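Local coordinates for protein choline dehydrogenase and related flavoproteins (Aspergillus oryzae, PDB 3Q9T) that is a formate oxidase of the glucose-methanol-choline oxidoreductase family, a flavoenzyme that oxidises formate with an 8-formyl-FAD at its catalytic site, at residues V356-D362 against Q389-D395; L423-S428 against F451-D456. All coordinates share one frame; numbering follows the deposited sequence.

Contact 1 of 2, residues V356-D362 against Q389-D395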
loop_
_atom_site.group_PDB
_atom_site.type_symbol
_atom_site.label_atom_id
_atom_site.label_comp_id
_atom_site.label_asym_id
_atom_site.label_seq_id
_atom_site.Cartn_x
_atom_site.Cartn_y
_atom_site.Cartn_z
ATOM N N VAL A 356 7.341 29.003 8.792
ATOM C CA VAL A 356 7.643 27.649 9.212
ATOM C C VAL A 356 7.823 27.624 10.723
ATOM O O VAL A 356 8.514 28.494 11.289
ATOM C CB VAL A 356 8.950 27.135 8.526
ATOM C CG1 VAL A 356 9.403 25.824 9.144
ATOM C CG2 VAL A 356 8.760 27.014 7.014
ATOM N N GLY A 357 7.234 26.619 11.374
ATOM C CA GLY A 357 7.285 26.522 12.825
ATOM C C GLY A 357 8.084 25.355 13.393
ATOM O O GLY A 357 7.995 24.220 12.920
ATOM N N PHE A 358 8.866 25.627 14.428
ATOM C CA PHE A 358 9.659 24.577 15.066
ATOM C C PHE A 358 9.356 24.469 16.564
ATOM O O PHE A 358 10.142 24.903 17.402
ATOM C CB PHE A 358 11.154 24.812 14.817
ATOM C CG PHE A 358 11.539 24.777 13.358
ATOM C CD1 PHE A 358 11.677 25.945 12.636
ATOM C CD2 PHE A 358 11.749 23.564 12.709
ATOM C CE1 PHE A 358 12.035 25.902 11.295
ATOM C CE2 PHE A 358 12.111 23.518 11.381
ATOM C CZ PHE A 358 12.249 24.687 10.672
ATOM N N PRO A 359 8.206 23.882 16.901
ATOM C CA PRO A 359 7.771 23.850 18.295
ATOM C C PRO A 359 8.203 22.587 19.013
ATOM O O PRO A 359 8.572 21.602 18.380
ATOM C CB PRO A 359 6.256 23.825 18.160
ATOM C CG PRO A 359 6.044 22.983 16.933
ATOM C CD PRO A 359 7.156 23.392 15.988
ATOM N N ARG A 360 8.180 22.641 20.336
ATOM C CA ARG A 360 8.136 21.441 21.152
ATOM C C ARG A 360 6.682 21.305 21.593
ATOM O O ARG A 360 5.915 22.271 21.545
ATOM C CB ARG A 360 9.074 21.538 22.362
ATOM C CG ARG A 360 10.564 21.504 21.985
ATOM C CD ARG A 360 11.467 21.468 23.218
ATOM N NE ARG A 360 11.201 20.302 24.054
ATOM C CZ ARG A 360 11.925 19.192 24.033
ATOM N NH1 ARG A 360 12.977 19.102 23.224
ATOM N NH2 ARG A 360 11.609 18.173 24.818
ATOM N N ILE A 361 6.290 20.105 22.000
ATOM C CA ILE A 361 4.909 19.866 22.381
ATOM C C ILE A 361 4.884 19.057 23.660
ATOM O O ILE A 361 4.049 18.169 23.846
ATOM C CB ILE A 361 4.139 19.148 21.262
ATOM C CG1 ILE A 361 4.756 17.780 20.982
ATOM C CG2 ILE A 361 4.128 19.996 19.978
ATOM C CD1 ILE A 361 3.757 16.816 20.370
ATOM N N ASP A 362 5.824 19.367 24.545
ATOM C CA ASP A 362 5.907 18.683 25.830
ATOM C C ASP A 362 4.552 18.588 26.544
ATOM O O ASP A 362 4.187 17.542 27.087
ATOM C CB ASP A 362 6.961 19.345 26.723
ATOM C CG ASP A 362 8.353 19.263 26.117
ATOM O OD1 ASP A 362 9.089 18.293 26.423
ATOM O OD2 ASP A 362 8.696 20.150 25.303
ATOM N N GLN A 389 15.942 20.051 21.370
ATOM C CA GLN A 389 15.588 20.158 19.950
ATOM C C GLN A 389 14.077 20.300 19.747
ATOM O O GLN A 389 13.290 19.925 20.626
ATOM C CB GLN A 389 16.051 18.909 19.188
ATOM C CG GLN A 389 17.537 18.621 19.233
ATOM C CD GLN A 389 17.879 17.461 20.161
ATOM O OE1 GLN A 389 18.688 16.595 19.816
ATOM N NE2 GLN A 389 17.266 17.444 21.347
ATOM N N PRO A 390 13.655 20.796 18.573
ATOM C CA PRO A 390 12.219 20.835 18.285
ATOM C C PRO A 390 11.660 19.419 18.269
ATOM O O PRO A 390 12.425 18.456 18.196
ATOM C CB PRO A 390 12.161 21.386 16.856
ATOM C CG PRO A 390 13.470 22.072 16.643
ATOM C CD PRO A 390 14.465 21.329 17.468
ATOM N N HIS A 391 10.341 19.298 18.344
ATOM C CA HIS A 391 9.675 18.038 18.034
ATOM C C HIS A 391 9.177 18.013 16.589
ATOM O O HIS A 391 9.142 16.953 15.953
ATOM C CB HIS A 391 8.513 17.801 18.992
ATOM C CG HIS A 391 8.944 17.481 20.382
ATOM N ND1 HIS A 391 8.336 18.019 21.495
ATOM C CD2 HIS A 391 9.931 16.675 20.843
ATOM C CE1 HIS A 391 8.918 17.548 22.584
ATOM N NE2 HIS A 391 9.895 16.737 22.217
ATOM N N PHE A 392 8.793 19.176 16.067
ATOM C CA PHE A 392 8.232 19.244 14.719
ATOM C C PHE A 392 8.789 20.375 13.892
ATOM O O PHE A 392 9.267 21.369 14.427
ATOM C CB PHE A 392 6.711 19.377 14.761
ATOM C CG PHE A 392 6.021 18.150 15.266
ATOM C CD1 PHE A 392 5.520 17.209 14.373
ATOM C CD2 PHE A 392 5.902 17.917 16.639
ATOM C CE1 PHE A 392 4.896 16.053 14.846
ATOM C CE2 PHE A 392 5.281 16.773 17.120
ATOM C CZ PHE A 392 4.780 15.832 16.224
ATOM N N GLU A 393 8.747 20.184 12.577
ATOM C CA GLU A 393 8.739 21.304 11.646
ATOM C C GLU A 393 7.324 21.366 11.113
ATOM O O GLU A 393 6.809 20.380 10.569
ATOM C CB GLU A 393 9.733 21.132 10.490
ATOM C CG GLU A 393 9.441 22.079 9.323
ATOM C CD GLU A 393 10.559 22.141 8.273
ATOM O OE1 GLU A 393 10.338 22.766 7.207
ATOM O OE2 GLU A 393 11.658 21.591 8.505
ATOM N N LEU A 394 6.684 22.511 11.312
ATOM C CA LEU A 394 5.348 22.750 10.788
ATOM C C LEU A 394 5.407 23.701 9.603
ATOM O O LEU A 394 5.664 24.901 9.759
ATOM C CB LEU A 394 4.451 23.322 11.879
ATOM C CG LEU A 394 4.368 22.427 13.100
ATOM C CD1 LEU A 394 3.516 23.079 14.217
ATOM C CD2 LEU A 394 3.820 21.064 12.677
ATOM N N ASP A 395 5.195 23.152 8.414
ATOM C CA ASP A 395 5.185 23.937 7.198
ATOM C C ASP A 395 3.784 24.356 6.854
ATOM O O ASP A 395 2.900 23.514 6.676
ATOM C CB ASP A 395 5.789 23.145 6.033
ATOM C CG ASP A 395 7.176 22.642 6.352
ATOM O OD1 ASP A 395 8.005 23.454 6.848
ATOM O OD2 ASP A 395 7.421 21.432 6.139
#
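His391 and Arg360 meet where two antiparallel strands run out into loops. The imidazole takes the backbone N-H of Ile361 at its edge, Ile361 N to His391 ND1 3.0 Å, nearly in the ring plane. Its other nitrogen, NE2, is hydrogen-bonded to Asp382, so both ring nitrogens are engaged, which fixes the ring's rotation. The Arg360 side chain crosses the ring: CG lies over one imidazole face, and a bend at chi3 (59°) swings the guanidinium round until His391 NE2 sits 3.4 Å above its plane, the two planes 50° apart. Arginine suits this place because its flat head can serve several oxygens. NE and NH2 grip Asp362 side-on, one carboxylate oxygen each, NH2 also pairs with Asp382, and NH1 makes a weak bond to Gln389 O.

Toward the strands, His391 N donates to Pro359 O at 2.9 Å; proline has no N-H to donate but keeps its carbonyl, which is all this position uses. The Pro359 ring sets CG 3.7 Å from Leu394 CD1. Gly357 and Leu394 form a hydrogen-bonded pair whose two bonds are both nearly straight. Between Pro359 and that pair, Phe358 lies alongside Glu393, its CE2 3.5 Å from Glu393 CB. Glu393 OE2 accepts a hydrogen bond from the backbone N of Arg553, whose side chain forms a salt bridge with Asp395, and the side chain of Glu393 is about 7 Å from the bound flavin cofactor.

Strand 353-358 is flanked by strand 195-204 and strand 392-397 by strand 415-423, while helix 454-473 covers Pro359, Ile361 and Leu394.

Contact 2 of 2, residues L423-S428 against F451-D456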
loop_
_atom_site.group_PDB
_atom_site.type_symbol
_atom_site.label_atom_id
_atom_site.label_comp_id
_atom_site.label_asym_id
_atom_site.label_seq_id
_atom_site.Cartn_x
_atom_site.Cartn_y
_atom_site.Cartn_z
ATOM N N LEU A 423 7.362 15.123 11.719
ATOM C CA LEU A 423 7.993 14.665 12.977
ATOM C C LEU A 423 9.495 14.633 12.716
ATOM O O LEU A 423 10.018 13.805 11.948
ATOM C CB LEU A 423 7.505 13.278 13.357
ATOM C CG LEU A 423 7.496 12.729 14.782
ATOM C CD1 LEU A 423 7.840 11.243 14.725
ATOM C CD2 LEU A 423 8.421 13.465 15.744
ATOM N N VAL A 424 10.191 15.555 13.350
ATOM C CA VAL A 424 11.541 15.884 12.949
ATOM C C VAL A 424 12.556 15.100 13.807
ATOM O O VAL A 424 13.699 14.857 13.404
ATOM C CB VAL A 424 11.649 17.429 13.036
ATOM C CG1 VAL A 424 12.739 17.862 13.952
ATOM C CG2 VAL A 424 11.697 18.054 11.639
ATOM N N ARG A 425 12.097 14.649 14.971
ATOM C CA ARG A 425 12.895 13.828 15.883
ATOM C C ARG A 425 12.177 12.519 16.226
ATOM O O ARG A 425 11.783 12.317 17.373
ATOM C CB ARG A 425 13.163 14.608 17.169
ATOM C CG ARG A 425 14.137 15.774 16.972
ATOM C CD ARG A 425 15.545 15.378 17.346
ATOM N NE ARG A 425 16.000 14.206 16.605
ATOM C CZ ARG A 425 16.639 14.244 15.437
ATOM N NH1 ARG A 425 16.909 15.394 14.826
ATOM N NH2 ARG A 425 17.000 13.116 14.863
ATOM N N PRO A 426 12.003 11.626 15.232
ATOM C CA PRO A 426 11.302 10.370 15.511
ATOM C C PRO A 426 12.238 9.443 16.272
ATOM O O PRO A 426 13.428 9.697 16.285
ATOM C CB PRO A 426 11.028 9.816 14.110
ATOM C CG PRO A 426 12.180 10.329 13.299
ATOM C CD PRO A 426 12.486 11.690 13.838
ATOM N N ILE A 427 11.719 8.404 16.902
ATOM C CA ILE A 427 12.596 7.446 17.559
ATOM C C ILE A 427 12.414 6.030 17.032
ATOM O O ILE A 427 13.024 5.098 17.556
ATOM C CB ILE A 427 12.351 7.415 19.062
ATOM C CG1 ILE A 427 10.876 7.093 19.325
ATOM C CG2 ILE A 427 12.815 8.732 19.689
ATOM C CD1 ILE A 427 10.575 6.643 20.747
ATOM N N SER A 428 11.568 5.858 16.019
ATOM C CA SER A 428 11.464 4.556 15.363
ATOM C C SER A 428 12.826 4.124 14.815
ATOM O O SER A 428 13.610 4.962 14.362
ATOM C CB SER A 428 10.435 4.592 14.231
ATOM O OG SER A 428 9.126 4.673 14.753
ATOM N N PHE A 451 7.105 4.897 11.922
ATOM C CA PHE A 451 6.207 4.567 13.023
ATOM C C PHE A 451 6.377 3.121 13.557
ATOM O O PHE A 451 5.451 2.539 14.120
ATOM C CB PHE A 451 4.760 4.852 12.612
ATOM C CG PHE A 451 4.502 6.305 12.298
ATOM C CD1 PHE A 451 4.580 7.271 13.303
ATOM C CD2 PHE A 451 4.195 6.715 11.007
ATOM C CE1 PHE A 451 4.359 8.596 13.031
ATOM C CE2 PHE A 451 3.968 8.064 10.721
ATOM C CZ PHE A 451 4.048 9.005 11.731
ATOM N N ALA A 452 7.553 2.539 13.362
ATOM C CA ALA A 452 7.833 1.232 13.956
ATOM C C ALA A 452 7.582 1.296 15.465
ATOM O O ALA A 452 7.078 0.351 16.058
ATOM C CB ALA A 452 9.261 0.796 13.663
ATOM N N ASN A 453 7.927 2.427 16.080
ATOM C CA ASN A 453 7.690 2.632 17.510
ATOM C C ASN A 453 6.374 3.394 17.735
ATOM O O ASN A 453 6.152 4.444 17.128
ATOM C CB ASN A 453 8.879 3.387 18.133
ATOM C CG ASN A 453 8.815 3.451 19.656
ATOM O OD1 ASN A 453 7.746 3.643 20.241
ATOM N ND2 ASN A 453 9.972 3.304 20.305
ATOM N N ASP A 454 5.502 2.873 18.595
ATOM C CA ASP A 454 4.222 3.534 18.911
ATOM C C ASP A 454 4.343 4.973 19.430
ATOM O O ASP A 454 3.478 5.817 19.156
ATOM C CB ASP A 454 3.440 2.705 19.924
ATOM C CG ASP A 454 2.753 1.497 19.300
ATOM O OD1 ASP A 454 2.941 1.230 18.089
ATOM O OD2 ASP A 454 2.024 0.806 20.041
ATOM N N LEU A 455 5.393 5.260 20.196
ATOM C CA LEU A 455 5.606 6.633 20.687
ATOM C C LEU A 455 5.580 7.655 19.553
ATOM O O LEU A 455 5.074 8.752 19.733
ATOM C CB LEU A 455 6.933 6.765 21.430
ATOM C CG LEU A 455 7.030 6.882 22.949
ATOM C CD1 LEU A 455 7.906 8.100 23.322
ATOM C CD2 LEU A 455 5.670 6.922 23.659
ATOM N N ASP A 456 6.124 7.287 18.391
ATOM C CA ASP A 456 6.123 8.166 17.212
ATOM C C ASP A 456 4.706 8.475 16.769
ATOM O O ASP A 456 4.416 9.579 16.315
ATOM C CB ASP A 456 6.896 7.543 16.036
ATOM C CG ASP A 456 8.395 7.842 16.073
ATOM O OD1 ASP A 456 8.851 8.546 17.000
ATOM O OD2 ASP A 456 9.124 7.374 15.160
HETATM O O HOH W 1 12.406 2.674 18.672
#
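This is a polar loop-to-helix contact, in which the loop 423-428, leaving strand 415-423, is held against the first turn of helix 454-473 by the carboxylate of Asp456. That group faces two successive backbone N-H groups. Ile427 N reaches the syn lone pair of Asp456 OD1 at 2.9 Å, whereas Ser428 N meets Asp456 OD2 from above the carboxylate plane at 3.0 Å. The hydroxyl of Ser428 comes over the same face, OG donating to Asp456 OD2 at 2.7 Å, so OD2 accepts twice from one residue.

Serine fits because its short hydroxyl can both give and receive: Ser428 OG also accepts from Asn453 N at 2.9 Å, in an almost straight line (172°). With OG anti to the carbonyl carbon (chi1 -72°), OG lies between Asn453 N and Asp456 OD2. Apolar groups flank the acid, Leu423 CD1 near OD1 and Pro426 CB near OD2. Ile427 reaches across with CD1 to Leu455 CB at 3.7 Å and also lies against the Asn453 amide. A water accepts from Asn453 ND2 and donates to Ile427 O.

Asn453 is the N-cap: its OD1 accepts from Leu455 N at 2.9 Å, two residues on. The acid at Asp456, three residues after the cap, is characteristic of a helix N-terminus, where the helix dipole probably favours its negative charge; here that acid is turned to the backbone of a neighbouring loop.

The two contacts follow one another along the chain, contact 1 closing before contact 2 opens, and their centres lie 14 Å apart on the same side of the chain's centre. Strand 415-423 joins them: it pairs with strand 392-397 of contact 1, and its end runs into the loop of contact 2. The junction is direct, since His391 O probably accepts a hydrogen bond from Val424 N, 3.1 Å away. Helix 454-473 is shared as well, its first turn in contact 2 and later residues such as Phe466 packing on contact 1. Together they tie the large mixed sheet, near the flavin at contact 1, to the helix lying against it.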